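PDB 3OFG: Boca/mesd chaperone for ywtd beta-propeller-egf protein 1 from Caenorhabditis elegans, which probably acts in the endoplasmic reticulum as a chaperone that helps YWTD beta-propeller domains of LDL-receptor-type proteins to fold, this chain being its structured domain. Local coordinates for residues T36-W39 with Q40-Y44. Residues are numbered along the deposited sequence; the frame is centred on the assembly and turned at random.
Sequences TQIW and QSQLY
With CG of Gln42 beside its own backbone N (chi1 -66°) and the chain extended beyond it, the amide reaches back along the helix to Trp39 and Ile38. In Trp39 the first torsion likewise swings the indole out beside the backbone N, and the turn about CB-CG brings its CD1 edge round to Gln42. OE1 of Gln42 sits in the plane of the ring, 3.4 Å from CD1 of Trp39, with amide and indole turned 32° apart. The same oxygen of Gln42 lies 3.6 Å from CG2 of Ile38, whose side chain runs alongside Gln42. Were Gln42 cut back to an alanine, the CD1 edge of Trp39 and CG2 of Ile38 would probably lose the amide lying against them, and a gap would be likely to open beside the indole. The pair sits on helix 29-45, which packs against the four-stranded antiparallel sheet; the indole meets Leu77 of helix 70-78, while Leu43 reaches Phe62 and Leu50. The backbone is alpha-helical here: Gln42 N donates to Ile38 O (2.9 Å), one turn back. Gln40 takes another direction: its NE2 donates to the carbonyl of Leu50, tying the helix to strand 50-56.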
loop_
_atom_site.group_PDB
_atom_site.type_symbol
_atom_site.label_atom_id
_atom_site.label_comp_id
_atom_site.label_asym_id
_atom_site.label_seq_id
_atom_site.Cartn_x
_atom_site.Cartn_y
_atom_site.Cartn_z
ATOM N N THR A 36 -12.576 4.183 7.980
ATOM C CA THR A 36 -12.203 3.469 6.763
ATOM C C THR A 36 -13.021 2.211 6.604
ATOM O O THR A 36 -13.390 1.867 5.482
ATOM C CB THR A 36 -10.698 3.169 6.646
ATOM O OG1 THR A 36 -10.246 2.433 7.782
ATOM C CG2 THR A 36 -9.919 4.467 6.527
ATOM N N GLN A 37 -13.366 1.533 7.683
ATOM C CA GLN A 37 -14.185 0.349 7.531
ATOM C C GLN A 37 -15.607 0.706 7.147
ATOM O O GLN A 37 -16.211 0.010 6.345
ATOM C CB GLN A 37 -14.192 -0.514 8.780
ATOM C CG GLN A 37 -14.823 -1.835 8.443
ATOM C CD GLN A 37 -14.532 -2.951 9.402
ATOM O OE1 GLN A 37 -13.370 -3.275 9.690
ATOM N NE2 GLN A 37 -15.592 -3.624 9.829
ATOM N N ILE A 38 -16.136 1.793 7.679
ATOM C CA ILE A 38 -17.463 2.260 7.288
ATOM C C ILE A 38 -17.485 2.622 5.807
ATOM O O ILE A 38 -18.404 2.219 5.060
ATOM C CB ILE A 38 -17.952 3.430 8.175
ATOM C CG1 ILE A 38 -18.242 2.918 9.584
ATOM C CG2 ILE A 38 -19.181 4.107 7.585
ATOM C CD1 ILE A 38 -18.345 4.029 10.618
ATOM N N TRP A 39 -16.505 3.389 5.350
ATOM C CA TRP A 39 -16.444 3.731 3.922
ATOM C C TRP A 39 -16.319 2.474 3.076
ATOM O O TRP A 39 -16.940 2.383 2.015
ATOM C CB TRP A 39 -15.333 4.725 3.619
ATOM C CG TRP A 39 -15.485 5.998 4.375
ATOM C CD1 TRP A 39 -16.652 6.618 4.710
ATOM C CD2 TRP A 39 -14.429 6.803 4.916
ATOM N NE1 TRP A 39 -16.382 7.767 5.430
ATOM C CE2 TRP A 39 -15.031 7.884 5.569
ATOM C CE3 TRP A 39 -13.036 6.698 4.912
ATOM C CZ2 TRP A 39 -14.275 8.866 6.213
ATOM C CZ3 TRP A 39 -12.295 7.667 5.568
ATOM C CH2 TRP A 39 -12.923 8.721 6.218
ATOM N N GLN A 40 -15.529 1.507 3.519
ATOM C CA GLN A 40 -15.414 0.244 2.800
ATOM C C GLN A 40 -16.786 -0.412 2.687
ATOM O O GLN A 40 -17.155 -0.941 1.618
ATOM C CB GLN A 40 -14.435 -0.677 3.515
ATOM C CG GLN A 40 -14.337 -2.069 2.905
ATOM C CD GLN A 40 -13.512 -2.994 3.754
ATOM O OE1 GLN A 40 -13.592 -2.958 4.990
ATOM N NE2 GLN A 40 -12.735 -3.850 3.111
ATOM N N SER A 41 -17.554 -0.408 3.764
ATOM C CA SER A 41 -18.902 -0.999 3.718
ATOM C C SER A 41 -19.819 -0.258 2.755
ATOM O O SER A 41 -20.535 -0.878 1.941
ATOM C CB SER A 41 -19.544 -0.990 5.102
ATOM O OG SER A 41 -18.867 -1.878 5.980
ATOM N N GLN A 42 -19.812 1.065 2.799
ATOM C CA GLN A 42 -20.622 1.863 1.905
ATOM C C GLN A 42 -20.226 1.633 0.446
ATOM O O GLN A 42 -21.098 1.472 -0.437
ATOM C CB GLN A 42 -20.523 3.343 2.265
ATOM C CG GLN A 42 -21.126 3.670 3.602
ATOM C CD GLN A 42 -20.960 5.138 3.894
ATOM O OE1 GLN A 42 -19.907 5.576 4.326
ATOM N NE2 GLN A 42 -21.956 5.929 3.521
ATOM N N LEU A 43 -18.936 1.534 0.163
ATOM C CA LEU A 43 -18.464 1.258 -1.181
ATOM C C LEU A 43 -18.854 -0.151 -1.610
ATOM O O LEU A 43 -19.235 -0.348 -2.767
ATOM C CB LEU A 43 -16.957 1.512 -1.290
ATOM C CG LEU A 43 -16.654 3.010 -1.419
ATOM C CD1 LEU A 43 -15.216 3.294 -1.051
ATOM C CD2 LEU A 43 -16.924 3.511 -2.823
ATOM N N TYR A 44 -18.783 -1.126 -0.703
ATOM C CA TYR A 44 -19.204 -2.481 -1.002
ATOM C C TYR A 44 -20.674 -2.433 -1.453
ATOM O O TYR A 44 -21.065 -3.096 -2.437
ATOM C CB TYR A 44 -19.061 -3.395 0.229
ATOM C CG TYR A 44 -19.534 -4.792 -0.087
ATOM C CD1 TYR A 44 -20.896 -5.110 -0.031
ATOM C CD2 TYR A 44 -18.647 -5.765 -0.525
ATOM C CE1 TYR A 44 -21.344 -6.380 -0.372
ATOM C CE2 TYR A 44 -19.103 -7.036 -0.868
ATOM C CZ TYR A 44 -20.439 -7.301 -0.789
ATOM O OH TYR A 44 -20.864 -8.589 -1.148
#